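Local coordinates for E1 (Kluyveromyces marxianus, PDB 3VX6), which activates the ubiquitin-like proteins Atg8 and Atg12 for conjugation in autophagy, as the E1-like enzyme Atg7, represented here by its N-terminal domain, at residues L37-K42 against L84-I89; N56-S61 against K202-L207; K133-Y138 against S274-S279; D148-Q153 against I247-G252. All blocks are in the same frame, centred on the assembly; numbering follows the deposited sequence.

In the fold
Contacts 1 and 3 lie in one mixed sheet, their centres about 16 Å apart, and touch where Ile89 packs on Tyr137. Contact 1 joins strands 40-47 and 78-86, contact 3 strands 135-144 and 273-275. Contact 4 lies in a second sheet, where strand 151-159 pairs with 243-250, centre to centre about 40 Å from contact 3 on the opposite side of the chain's centre. This second sheet is inserted between strands of the first, to which contact 3 returns the chain. Contact 2, about 23 Å from contact 4 and about 28 Å from contact 1 between centres, ties the residues leading into strand 59-62, before the insertion, to the loop leaving strand 198-202 within it.

Contact 1 (L37-K42 against L84-I89); sequences LDSDEK and LNFNTI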
loop_
_atom_site.group_PDB
_atom_site.type_symbol
_atom_site.label_atom_id
_atom_site.label_comp_id
_atom_site.label_asym_id
_atom_site.label_seq_id
_atom_site.Cartn_x
_atom_site.Cartn_y
_atom_site.Cartn_z
ATOM N N LEU A 37 -5.071 -9.769 -26.159
ATOM C CA LEU A 37 -3.827 -10.473 -26.446
ATOM C C LEU A 37 -2.633 -9.703 -25.889
ATOM O O LEU A 37 -1.525 -10.230 -25.804
ATOM C CB LEU A 37 -3.682 -10.668 -27.950
ATOM C CG LEU A 37 -2.429 -11.382 -28.443
ATOM C CD1 LEU A 37 -2.753 -12.105 -29.728
ATOM C CD2 LEU A 37 -1.302 -10.385 -28.644
ATOM N N ASP A 38 -2.868 -8.449 -25.517
ATOM C CA ASP A 38 -1.835 -7.613 -24.929
ATOM C C ASP A 38 -1.885 -7.848 -23.430
ATOM O O ASP A 38 -2.626 -8.700 -22.957
ATOM C CB ASP A 38 -2.099 -6.135 -25.220
ATOM C CG ASP A 38 -1.325 -5.630 -26.423
ATOM O OD1 ASP A 38 -0.083 -5.792 -26.439
ATOM O OD2 ASP A 38 -1.954 -5.066 -27.346
ATOM N N SER A 39 -1.102 -7.093 -22.679
ATOM C CA SER A 39 -1.092 -7.249 -21.239
ATOM C C SER A 39 -2.252 -6.476 -20.614
ATOM O O SER A 39 -2.457 -5.302 -20.900
ATOM C CB SER A 39 0.251 -6.778 -20.692
ATOM O OG SER A 39 1.294 -7.556 -21.263
ATOM N N ASP A 40 -3.017 -7.152 -19.766
ATOM C CA ASP A 40 -4.172 -6.546 -19.112
ATOM C C ASP A 40 -3.738 -5.647 -17.965
ATOM O O ASP A 40 -3.012 -6.079 -17.075
ATOM C CB ASP A 40 -5.104 -7.631 -18.556
ATOM C CG ASP A 40 -5.351 -8.770 -19.540
ATOM O OD1 ASP A 40 -6.153 -8.598 -20.490
ATOM O OD2 ASP A 40 -4.732 -9.843 -19.359
ATOM N N GLU A 41 -4.195 -4.400 -17.989
ATOM C CA GLU A 41 -3.877 -3.432 -16.944
ATOM C C GLU A 41 -5.211 -3.010 -16.307
ATOM O O GLU A 41 -5.805 -1.995 -16.678
ATOM C CB GLU A 41 -3.142 -2.238 -17.562
ATOM C CG GLU A 41 -2.247 -1.463 -16.606
ATOM C CD GLU A 41 -1.206 -0.631 -17.349
ATOM O OE1 GLU A 41 -0.208 -1.214 -17.838
ATOM O OE2 GLU A 41 -1.392 0.602 -17.459
ATOM N N LYS A 42 -5.676 -3.823 -15.359
ATOM C CA LYS A 42 -6.942 -3.604 -14.668
ATOM C C LYS A 42 -6.784 -2.939 -13.321
ATOM O O LYS A 42 -5.745 -3.033 -12.680
ATOM C CB LYS A 42 -7.669 -4.936 -14.437
ATOM C CG LYS A 42 -8.769 -5.285 -15.437
ATOM C CD LYS A 42 -8.243 -6.043 -16.636
ATOM C CE LYS A 42 -9.351 -6.288 -17.655
ATOM N NZ LYS A 42 -8.861 -7.048 -18.854
ATOM N N LEU A 84 -1.389 -5.853 -13.709
ATOM C CA LEU A 84 -0.712 -5.820 -14.985
ATOM C C LEU A 84 -0.520 -7.289 -15.365
ATOM O O LEU A 84 0.517 -7.880 -15.089
ATOM C CB LEU A 84 0.647 -5.130 -14.874
ATOM C CG LEU A 84 1.284 -4.670 -16.198
ATOM C CD1 LEU A 84 2.788 -4.787 -16.074
ATOM C CD2 LEU A 84 0.806 -5.498 -17.376
ATOM N N ASN A 85 -1.534 -7.881 -15.983
ATOM C CA ASN A 85 -1.445 -9.269 -16.393
ATOM C C ASN A 85 -0.735 -9.427 -17.737
ATOM O O ASN A 85 -1.279 -9.057 -18.784
ATOM C CB ASN A 85 -2.835 -9.893 -16.510
ATOM C CG ASN A 85 -2.773 -11.359 -16.919
ATOM O OD1 ASN A 85 -2.327 -12.203 -16.140
ATOM N ND2 ASN A 85 -3.195 -11.663 -18.150
ATOM N N PHE A 86 0.473 -9.986 -17.698
ATOM C CA PHE A 86 1.251 -10.245 -18.903
ATOM C C PHE A 86 0.600 -11.367 -19.719
ATOM O O PHE A 86 -0.068 -12.256 -19.172
ATOM C CB PHE A 86 2.681 -10.618 -18.523
ATOM C CG PHE A 86 3.456 -9.473 -17.976
ATOM C CD1 PHE A 86 3.847 -8.427 -18.809
ATOM C CD2 PHE A 86 3.736 -9.391 -16.616
ATOM C CE1 PHE A 86 4.505 -7.315 -18.297
ATOM C CE2 PHE A 86 4.387 -8.289 -16.093
ATOM C CZ PHE A 86 4.774 -7.243 -16.940
ATOM N N ASN A 87 0.785 -11.309 -21.034
ATOM C CA ASN A 87 0.196 -12.289 -21.933
ATOM C C ASN A 87 1.041 -13.535 -22.113
ATOM O O ASN A 87 0.538 -14.572 -22.537
ATOM C CB ASN A 87 -0.099 -11.642 -23.296
ATOM C CG ASN A 87 1.034 -10.733 -23.783
ATOM O OD1 ASN A 87 2.010 -10.469 -23.062
ATOM N ND2 ASN A 87 0.898 -10.237 -25.011
ATOM N N THR A 88 2.322 -13.445 -21.788
ATOM C CA THR A 88 3.177 -14.607 -21.933
ATOM C C THR A 88 4.021 -14.780 -20.687
ATOM O O THR A 88 4.337 -13.801 -20.007
ATOM C CB THR A 88 4.116 -14.496 -23.164
ATOM O OG1 THR A 88 5.369 -13.919 -22.773
ATOM C CG2 THR A 88 3.480 -13.634 -24.242
ATOM N N ILE A 89 4.372 -16.031 -20.391
ATOM C CA ILE A 89 5.182 -16.355 -19.221
ATOM C C ILE A 89 6.554 -15.688 -19.316
ATOM O O ILE A 89 7.117 -15.265 -18.315
ATOM C CB ILE A 89 5.376 -17.893 -19.083
ATOM C CG1 ILE A 89 6.039 -18.237 -17.747
ATOM C CG2 ILE A 89 6.262 -18.414 -20.202
ATOM C CD1 ILE A 89 5.116 -18.170 -16.556
#
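CG of Asn85 is turned away from its backbone N (chi1 -179°), while CG of Asp40 sits beside its own N, and this brings amide and carboxylate side by side with their planes 19° apart. Asn85 ND2 donates to Asp40 OD2 over 2.7 Å, meeting the oxygen nearly head-on. The other carboxylate oxygen, Asp40 OD1, forms a salt bridge with Lys42 NZ at 3.5 Å, and the amide oxygen of Asn85 is bonded to Ser127 OG on strand 123-130, so both ends of this buried polar pair are engaged and the flip of the amide is fixed. In the backbones of the same two residues, Asp40 N bonds to Asn85 O (2.8 Å) and Asn85 N to Asp40 O (2.6 Å). They form a hydrogen-bonded antiparallel pair where strand 40-47 joins strand 78-86, which in turn pairs in parallel with strand 123-130. Lys31 and Leu27 of helix 21-33 lie against the face carrying Asp40 and Asn85. On the other face, Leu84 CD2 rests 3.6 Å from Ser39 CB and also lies over the rim of the Phe86 ring. Past the strand, Asn87 has its CG between backbone N and carbonyl carbon (chi1 43°), which sends ND2 to Leu37 O at 2.5 Å, in the carbonyl plane. An alanine here would leave that carbonyl without its amide donor and is likely to free the loop at Leu37 to shift. Next along the chain, Thr88 is the N-cap of helix 89-94, its OG1 bonded to Leu91 N.

Contact 2 (N56-S61 against K202-L207); sequences NVLAIS and KDFSHL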
loop_
_atom_site.group_PDB
_atom_site.type_symbol
_atom_site.label_atom_id
_atom_site.label_comp_id
_atom_site.label_asym_id
_atom_site.label_seq_id
_atom_site.Cartn_x
_atom_site.Cartn_y
_atom_site.Cartn_z
ATOM N N ASN A 56 -0.901 -10.537 10.870
ATOM C CA ASN A 56 -0.560 -9.179 11.284
ATOM C C ASN A 56 -0.411 -8.090 10.237
ATOM O O ASN A 56 -0.192 -6.934 10.591
ATOM C CB ASN A 56 0.719 -9.212 12.123
ATOM C CG ASN A 56 0.552 -10.019 13.374
ATOM O OD1 ASN A 56 -0.313 -9.712 14.202
ATOM N ND2 ASN A 56 1.363 -11.066 13.524
ATOM N N VAL A 57 -0.479 -8.436 8.960
ATOM C CA VAL A 57 -0.371 -7.406 7.947
ATOM C C VAL A 57 -1.702 -7.315 7.236
ATOM O O VAL A 57 -2.478 -8.278 7.215
ATOM C CB VAL A 57 0.755 -7.686 6.916
ATOM C CG1 VAL A 57 2.102 -7.608 7.597
ATOM C CG2 VAL A 57 0.558 -9.038 6.259
ATOM N N LEU A 58 -1.979 -6.143 6.676
ATOM C CA LEU A 58 -3.221 -5.940 5.965
ATOM C C LEU A 58 -3.344 -7.108 5.024
ATOM O O LEU A 58 -2.354 -7.566 4.450
ATOM C CB LEU A 58 -3.178 -4.649 5.154
ATOM C CG LEU A 58 -4.377 -4.469 4.227
ATOM C CD1 LEU A 58 -5.618 -4.219 5.065
ATOM C CD2 LEU A 58 -4.125 -3.323 3.272
ATOM N N ALA A 59 -4.559 -7.610 4.882
ATOM C CA ALA A 59 -4.770 -8.721 3.985
ATOM C C ALA A 59 -5.386 -8.154 2.748
ATOM O O ALA A 59 -6.462 -7.548 2.801
ATOM C CB ALA A 59 -5.707 -9.744 4.597
ATOM N N ILE A 60 -4.676 -8.302 1.639
ATOM C CA ILE A 60 -5.203 -7.859 0.367
ATOM C C ILE A 60 -5.906 -9.130 -0.099
ATOM O O ILE A 60 -5.260 -10.071 -0.563
ATOM C CB ILE A 60 -4.080 -7.473 -0.648
ATOM C CG1 ILE A 60 -3.422 -6.148 -0.238
ATOM C CG2 ILE A 60 -4.652 -7.386 -2.066
ATOM C CD1 ILE A 60 -4.348 -4.959 -0.248
ATOM N N SER A 61 -7.219 -9.183 0.088
ATOM C CA SER A 61 -7.970 -10.351 -0.346
ATOM C C SER A 61 -8.605 -10.082 -1.697
ATOM O O SER A 61 -9.571 -9.331 -1.829
ATOM C CB SER A 61 -9.025 -10.740 0.684
ATOM O OG SER A 61 -8.447 -11.577 1.664
ATOM N N LYS A 202 -4.075 4.670 9.149
ATOM C CA LYS A 202 -4.685 3.412 9.551
ATOM C C LYS A 202 -3.688 2.403 9.004
ATOM O O LYS A 202 -3.750 1.976 7.852
ATOM C CB LYS A 202 -6.067 3.256 8.924
ATOM C CG LYS A 202 -7.131 4.005 9.718
ATOM C CD LYS A 202 -8.246 4.600 8.857
ATOM C CE LYS A 202 -9.263 5.299 9.744
ATOM N NZ LYS A 202 -10.421 5.844 8.994
ATOM N N ASP A 203 -2.733 2.071 9.860
ATOM C CA ASP A 203 -1.647 1.160 9.551
ATOM C C ASP A 203 -2.044 -0.181 8.929
ATOM O O ASP A 203 -3.060 -0.783 9.288
ATOM C CB ASP A 203 -0.852 0.932 10.827
ATOM C CG ASP A 203 0.577 0.547 10.561
ATOM O OD1 ASP A 203 1.307 0.356 11.551
ATOM O OD2 ASP A 203 0.974 0.435 9.381
ATOM N N PHE A 204 -1.228 -0.641 7.985
ATOM C CA PHE A 204 -1.459 -1.915 7.322
ATOM C C PHE A 204 -0.715 -2.988 8.061
ATOM O O PHE A 204 -0.550 -4.099 7.581
ATOM C CB PHE A 204 -0.979 -1.873 5.880
ATOM C CG PHE A 204 -1.816 -1.017 5.001
ATOM C CD1 PHE A 204 -2.997 -0.464 5.475
ATOM C CD2 PHE A 204 -1.433 -0.766 3.699
ATOM C CE1 PHE A 204 -3.784 0.327 4.664
ATOM C CE2 PHE A 204 -2.209 0.019 2.875
ATOM C CZ PHE A 204 -3.391 0.572 3.357
ATOM N N SER A 205 -0.231 -2.648 9.239
ATOM C CA SER A 205 0.467 -3.639 10.015
ATOM C C SER A 205 -0.139 -3.596 11.397
ATOM O O SER A 205 -0.523 -2.532 11.871
ATOM C CB SER A 205 1.966 -3.330 10.074
ATOM O OG SER A 205 2.664 -4.322 10.815
ATOM N N HIS A 206 -0.264 -4.766 12.008
ATOM C CA HIS A 206 -0.778 -4.892 13.360
ATOM C C HIS A 206 0.401 -5.358 14.186
ATOM O O HIS A 206 0.252 -5.685 15.367
ATOM C CB HIS A 206 -1.888 -5.932 13.451
ATOM C CG HIS A 206 -3.248 -5.389 13.158
ATOM N ND1 HIS A 206 -4.385 -6.167 13.222
ATOM C CD2 HIS A 206 -3.652 -4.157 12.772
ATOM C CE1 HIS A 206 -5.430 -5.436 12.882
ATOM N NE2 HIS A 206 -5.014 -4.212 12.603
ATOM N N LEU A 207 1.567 -5.412 13.545
ATOM C CA LEU A 207 2.794 -5.800 14.222
ATOM C C LEU A 207 3.101 -4.717 15.245
ATOM O O LEU A 207 2.968 -3.529 14.957
ATOM C CB LEU A 207 3.947 -5.928 13.227
ATOM C CG LEU A 207 3.954 -7.220 12.409
ATOM C CD1 LEU A 207 5.170 -7.239 11.512
ATOM C CD2 LEU A 207 3.972 -8.437 13.342
#
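Val57 and Ser205 face each other across oppositely running backbones in a single bridge, their CA atoms 4.4 Å apart, with His206 N bonded to Asn56 O at 2.6 Å on one side of it and Leu58 N bonded to Phe204 O at 2.7 Å on the other. Leu58 carries the apolar part. With its CG anti to the backbone N (chi1 172°), it runs alongside Phe204 and sets CD2 over the centre of the ring, 3.6 Å from the centroid and 6° off the ring normal: a CH-pi contact square on the face. Asn56 crosses Leu207 at about a right angle, its CB 3.6 Å from Leu207 CD2. The 202-207 loop has a bond of its own in an ST turn, where Ser205 OG accepts from Leu207 N at 3.1 Å. From outside it is held by Ile210 O, bonded to Ser205 OG, and by Arg237, in a salt bridge with Asp203 OD1. Phe53 stacks on His206. Leu58 is backbone-bonded to Gln16 of strand 16-19, Phe204 packs on Met142 of strand 135-144, and the loop itself runs on from strand 198-202 toward helix 215-225.

Contact 3 (K133-Y138 against S274-S279); sequences KYKFYY and SIDLSS
Phe136 and Ile275 form a hydrogen-bonded antiparallel pair that adds the short strand 273-275 to strand 135-144. Ile275 N reaches Phe136 O at 3.0 Å, and Phe136 N reaches Ile275 O at 3.3 Å; both donors stand above the plane of the carbonyl they meet. Ile275 divides its branches between two aromatic neighbours: CG1 lies 3.9 Å from Phe136 CB, and CG2 meets the edge of the Tyr138 ring, 3.7 Å from CE1. Farther along, the extended chain of Lys135 lies beside Asp276 and points the same way. Its CE is 3.5 Å from Asp276 OD1, but NZ remains beyond salt-bridge range of that oxygen at 4.4 Å, so any attraction is probably modest. At the start of the strand, on the side of strand 123-130, Tyr134 and Lys135 together face Asp130 in a G1 beta bulge, and successive inverse gamma turns centred on Asp276 and Leu277 bend the partner chain. Behind these, Phe24 of helix 21-33 meets the Tyr138 ring edge-to-face, and also touches Phe136 and Ile275. On the other face of the sheet Tyr137 leans on Ile89 and Phe92, and Ser274 CB makes an off-centre CH-pi contact with its ring, 4.2 Å from the centroid.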
loop_
_atom_site.group_PDB
_atom_site.type_symbol
_atom_site.label_atom_id
_atom_site.label_comp_id
_atom_site.label_asym_id
_atom_site.label_seq_id
_atom_site.Cartn_x
_atom_site.Cartn_y
_atom_site.Cartn_z
ATOM N N LYS A 133 -2.270 -24.340 -19.823
ATOM C CA LYS A 133 -1.804 -25.333 -18.865
ATOM C C LYS A 133 -2.491 -25.094 -17.517
ATOM O O LYS A 133 -2.170 -25.732 -16.510
ATOM C CB LYS A 133 -0.282 -25.225 -18.748
ATOM C CG LYS A 133 0.387 -25.190 -20.121
ATOM C CD LYS A 133 1.882 -24.894 -20.086
ATOM C CE LYS A 133 2.404 -24.699 -21.514
ATOM N NZ LYS A 133 3.884 -24.558 -21.606
ATOM N N TYR A 134 -3.454 -24.171 -17.539
ATOM C CA TYR A 134 -4.255 -23.764 -16.384
ATOM C C TYR A 134 -3.428 -23.497 -15.114
ATOM O O TYR A 134 -3.665 -24.074 -14.053
ATOM C CB TYR A 134 -5.349 -24.803 -16.126
ATOM C CG TYR A 134 -6.497 -24.254 -15.319
ATOM C CD1 TYR A 134 -6.318 -23.893 -13.985
ATOM C CD2 TYR A 134 -7.755 -24.057 -15.889
ATOM C CE1 TYR A 134 -7.355 -23.349 -13.229
ATOM C CE2 TYR A 134 -8.810 -23.506 -15.134
ATOM C CZ TYR A 134 -8.591 -23.155 -13.801
ATOM O OH TYR A 134 -9.581 -22.592 -13.029
ATOM N N LYS A 135 -2.456 -22.598 -15.246
ATOM C CA LYS A 135 -1.567 -22.224 -14.154
ATOM C C LYS A 135 -1.501 -20.703 -14.156
ATOM O O LYS A 135 -1.356 -20.083 -15.206
ATOM C CB LYS A 135 -0.175 -22.810 -14.389
ATOM C CG LYS A 135 -0.177 -24.303 -14.698
ATOM C CD LYS A 135 1.187 -24.790 -15.178
ATOM C CE LYS A 135 1.132 -26.256 -15.614
ATOM N NZ LYS A 135 2.421 -26.718 -16.213
ATOM N N PHE A 136 -1.604 -20.103 -12.977
ATOM C CA PHE A 136 -1.589 -18.651 -12.868
ATOM C C PHE A 136 -0.414 -18.105 -12.098
ATOM O O PHE A 136 -0.384 -18.185 -10.881
ATOM C CB PHE A 136 -2.876 -18.180 -12.215
ATOM C CG PHE A 136 -4.090 -18.575 -12.972
ATOM C CD1 PHE A 136 -4.724 -17.667 -13.818
ATOM C CD2 PHE A 136 -4.573 -19.876 -12.893
ATOM C CE1 PHE A 136 -5.823 -18.050 -14.576
ATOM C CE2 PHE A 136 -5.669 -20.268 -13.648
ATOM C CZ PHE A 136 -6.295 -19.351 -14.493
ATOM N N TYR A 137 0.542 -17.534 -12.822
ATOM C CA TYR A 137 1.724 -16.942 -12.223
ATOM C C TYR A 137 1.402 -15.482 -11.892
ATOM O O TYR A 137 0.869 -14.758 -12.726
ATOM C CB TYR A 137 2.880 -17.007 -13.217
ATOM C CG TYR A 137 3.123 -18.396 -13.771
ATOM C CD1 TYR A 137 4.249 -19.134 -13.400
ATOM C CD2 TYR A 137 2.206 -18.990 -14.647
ATOM C CE1 TYR A 137 4.457 -20.434 -13.885
ATOM C CE2 TYR A 137 2.403 -20.291 -15.136
ATOM C CZ TYR A 137 3.527 -21.002 -14.748
ATOM O OH TYR A 137 3.705 -22.286 -15.198
ATOM N N TYR A 138 1.692 -15.045 -10.673
ATOM C CA TYR A 138 1.432 -13.658 -10.326
ATOM C C TYR A 138 2.385 -13.132 -9.285
ATOM O O TYR A 138 3.074 -13.888 -8.598
ATOM C CB TYR A 138 0.015 -13.459 -9.820
ATOM C CG TYR A 138 -0.288 -14.197 -8.553
ATOM C CD1 TYR A 138 -0.380 -15.583 -8.550
ATOM C CD2 TYR A 138 -0.534 -13.508 -7.362
ATOM C CE1 TYR A 138 -0.715 -16.273 -7.402
ATOM C CE2 TYR A 138 -0.874 -14.189 -6.196
ATOM C CZ TYR A 138 -0.964 -15.578 -6.227
ATOM O OH TYR A 138 -1.307 -16.291 -5.099
ATOM N N SER A 274 2.677 -18.991 -8.132
ATOM C CA SER A 274 1.978 -19.663 -9.217
ATOM C C SER A 274 0.990 -20.659 -8.667
ATOM O O SER A 274 1.365 -21.617 -7.994
ATOM C CB SER A 274 2.949 -20.407 -10.125
ATOM O OG SER A 274 3.664 -21.400 -9.394
ATOM N N ILE A 275 -0.277 -20.433 -8.944
ATOM C CA ILE A 275 -1.269 -21.353 -8.461
ATOM C C ILE A 275 -1.844 -22.177 -9.598
ATOM O O ILE A 275 -2.705 -21.735 -10.362
ATOM C CB ILE A 275 -2.348 -20.607 -7.689
ATOM C CG1 ILE A 275 -3.181 -19.715 -8.645
ATOM C CG2 ILE A 275 -1.663 -19.746 -6.557
ATOM C CD1 ILE A 275 -4.673 -19.533 -8.180
ATOM N N ASP A 276 -1.295 -23.381 -9.714
ATOM C CA ASP A 276 -1.663 -24.345 -10.755
ATOM C C ASP A 276 -2.937 -25.110 -10.359
ATOM O O ASP A 276 -2.893 -26.259 -9.933
ATOM C CB ASP A 276 -0.490 -25.310 -10.991
ATOM C CG ASP A 276 -0.811 -26.420 -11.984
ATOM O OD1 ASP A 276 0.125 -27.138 -12.433
ATOM O OD2 ASP A 276 -1.990 -26.574 -12.305
ATOM N N LEU A 277 -4.078 -24.446 -10.515
ATOM C CA LEU A 277 -5.391 -25.022 -10.222
ATOM C C LEU A 277 -5.697 -26.069 -11.276
ATOM O O LEU A 277 -6.559 -25.859 -12.120
ATOM C CB LEU A 277 -6.473 -23.961 -10.292
ATOM C CG LEU A 277 -6.685 -22.990 -9.136
ATOM C CD1 LEU A 277 -7.941 -22.128 -9.491
ATOM C CD2 LEU A 277 -6.929 -23.784 -7.829
ATOM N N SER A 278 -4.976 -27.186 -11.203
ATOM C CA SER A 278 -5.128 -28.285 -12.133
ATOM C C SER A 278 -4.593 -29.546 -11.465
ATOM O O SER A 278 -3.863 -30.326 -12.065
ATOM C CB SER A 278 -4.364 -27.963 -13.420
ATOM O OG SER A 278 -4.766 -28.853 -14.436
ATOM N N SER A 279 -4.976 -29.722 -10.204
ATOM C CA SER A 279 -4.544 -30.863 -9.404
ATOM C C SER A 279 -5.701 -31.607 -8.704
ATOM O O SER A 279 -5.730 -31.716 -7.469
ATOM C CB SER A 279 -3.494 -30.403 -8.356
ATOM O OG SER A 279 -4.052 -29.466 -7.396
#

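Contact 4 (D148-Q153 against I247-G252); sequences DGATYQ and IIINNG
Tyr152 and Ile249 lie side by side on the packed face of this antiparallel ladder, Ile249 CG1 coming 3.3 Å from Tyr152 CE1. Tyr152 CG is beside its backbone N (chi1 -48°), which carries the ring along Ile249. Its CB touches Ile247 CG2 at 4.0 Å. Tyr152 and Ile247 are buried, with Leu219 and Thr220 of helix 215-225 packed on the tyrosine. Cutting this side chain back to an alanine is likely to open a gap where the ring was, leaving Ile249 CG1 and the facing helix residues without it. The backbone is firmly paired on both flanks of Tyr152: Asn250 N points almost straight at Thr151 O (2.7 Å, 176° at the hydrogen), and Ile248 N reaches Gln153 O at 3.1 Å.

The other face, partly exposed and mostly polar, with Ile248 among Thr151, Gln153 and Asn250, is looser. The two bonds of Asn251 ND2 across the contact, to Thr151 OG1 and Gly149 O, are weak, each at 3.4 Å. The side chains of Gln153 and Asn250 cross at about a right angle, amide planes 29° apart, but the modelled approach is doubtful. In the loops at the open end, Gly149 (148-153) has backbone angles that call for glycine, and a side chain at Gly252 (247-252) would meet Ile249 CG2. Main-chain bonds and apolar burial against the helix thus hold edge strand 151-159 to strand 243-250, its polar side chains adding little.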
loop_
_atom_site.group_PDB
_atom_site.type_symbol
_atom_site.label_atom_id
_atom_site.label_comp_id
_atom_site.label_asym_id
_atom_site.label_seq_id
_atom_site.Cartn_x
_atom_site.Cartn_y
_atom_site.Cartn_z
ATOM N N ASP A 148 17.120 7.191 -1.721
ATOM C CA ASP A 148 18.186 6.188 -1.774
ATOM C C ASP A 148 19.192 6.339 -0.626
ATOM O O ASP A 148 19.862 7.366 -0.498
ATOM C CB ASP A 148 18.914 6.287 -3.116
ATOM C CG ASP A 148 19.391 4.940 -3.622
ATOM O OD1 ASP A 148 20.027 4.902 -4.698
ATOM O OD2 ASP A 148 19.123 3.921 -2.948
ATOM N N GLY A 149 19.299 5.309 0.207
ATOM C CA GLY A 149 20.217 5.365 1.326
ATOM C C GLY A 149 19.509 5.892 2.555
ATOM O O GLY A 149 20.069 5.940 3.654
ATOM N N ALA A 150 18.256 6.284 2.369
ATOM C CA ALA A 150 17.472 6.813 3.468
ATOM C C ALA A 150 17.172 5.718 4.471
ATOM O O ALA A 150 17.065 4.542 4.133
ATOM C CB ALA A 150 16.169 7.439 2.954
ATOM N N THR A 151 17.065 6.132 5.719
ATOM C CA THR A 151 16.774 5.242 6.816
ATOM C C THR A 151 15.884 6.070 7.735
ATOM O O THR A 151 15.786 7.295 7.575
ATOM C CB THR A 151 18.073 4.810 7.517
ATOM O OG1 THR A 151 19.124 5.729 7.180
ATOM C CG2 THR A 151 18.477 3.417 7.061
ATOM N N TYR A 152 15.213 5.416 8.678
ATOM C CA TYR A 152 14.318 6.134 9.571
ATOM C C TYR A 152 14.406 5.623 10.983
ATOM O O TYR A 152 14.441 4.416 11.203
ATOM C CB TYR A 152 12.870 5.974 9.123
ATOM C CG TYR A 152 12.651 6.217 7.665
ATOM C CD1 TYR A 152 12.189 7.444 7.216
ATOM C CD2 TYR A 152 12.926 5.224 6.719
ATOM C CE1 TYR A 152 12.001 7.686 5.863
ATOM C CE2 TYR A 152 12.744 5.462 5.357
ATOM C CZ TYR A 152 12.282 6.697 4.943
ATOM O OH TYR A 152 12.106 6.975 3.612
ATOM N N GLN A 153 14.429 6.557 11.930
ATOM C CA GLN A 153 14.451 6.247 13.349
ATOM C C GLN A 153 13.180 6.841 13.916
ATOM O O GLN A 153 12.769 7.933 13.525
ATOM C CB GLN A 153 15.619 6.920 14.067
ATOM C CG GLN A 153 16.903 6.121 14.154
ATOM C CD GLN A 153 17.994 6.722 13.297
ATOM O OE1 GLN A 153 18.231 6.272 12.176
ATOM N NE2 GLN A 153 18.650 7.760 13.808
ATOM N N ILE A 247 9.026 10.694 13.665
ATOM C CA ILE A 247 10.085 10.107 12.866
ATOM C C ILE A 247 11.045 11.097 12.235
ATOM O O ILE A 247 10.678 12.210 11.862
ATOM C CB ILE A 247 9.453 9.212 11.761
ATOM C CG1 ILE A 247 8.702 8.052 12.410
ATOM C CG2 ILE A 247 10.504 8.691 10.827
ATOM C CD1 ILE A 247 7.594 7.505 11.568
ATOM N N ILE A 248 12.294 10.663 12.139
ATOM C CA ILE A 248 13.356 11.444 11.538
ATOM C C ILE A 248 13.865 10.621 10.363
ATOM O O ILE A 248 14.011 9.401 10.470
ATOM C CB ILE A 248 14.516 11.686 12.544
ATOM C CG1 ILE A 248 15.773 12.155 11.807
ATOM C CG2 ILE A 248 14.817 10.410 13.301
ATOM C CD1 ILE A 248 15.602 13.467 11.051
ATOM N N ILE A 249 14.100 11.290 9.240
ATOM C CA ILE A 249 14.618 10.639 8.048
ATOM C C ILE A 249 16.132 10.850 7.977
ATOM O O ILE A 249 16.613 11.980 8.077
ATOM C CB ILE A 249 14.010 11.222 6.748
ATOM C CG1 ILE A 249 12.535 10.848 6.623
ATOM C CG2 ILE A 249 14.766 10.690 5.551
ATOM C CD1 ILE A 249 11.604 11.915 7.058
ATOM N N ASN A 250 16.887 9.769 7.810
ATOM C CA ASN A 250 18.336 9.894 7.702
ATOM C C ASN A 250 18.745 9.787 6.247
ATOM O O ASN A 250 18.260 8.913 5.526
ATOM C CB ASN A 250 19.040 8.795 8.489
ATOM C CG ASN A 250 18.464 8.611 9.859
ATOM O OD1 ASN A 250 18.365 9.560 10.637
ATOM N ND2 ASN A 250 18.084 7.382 10.175
ATOM N N ASN A 251 19.624 10.684 5.815
ATOM C CA ASN A 251 20.123 10.651 4.445
ATOM C C ASN A 251 18.975 10.655 3.457
ATOM O O ASN A 251 19.068 10.044 2.387
ATOM C CB ASN A 251 20.945 9.379 4.237
ATOM C CG ASN A 251 21.782 9.028 5.454
ATOM O OD1 ASN A 251 22.714 9.751 5.805
ATOM N ND2 ASN A 251 21.445 7.917 6.116
ATOM N N GLY A 252 17.891 11.334 3.814
ATOM C CA GLY A 252 16.746 11.372 2.930
ATOM C C GLY A 252 16.916 12.331 1.771
ATOM O O GLY A 252 15.995 12.527 0.975
#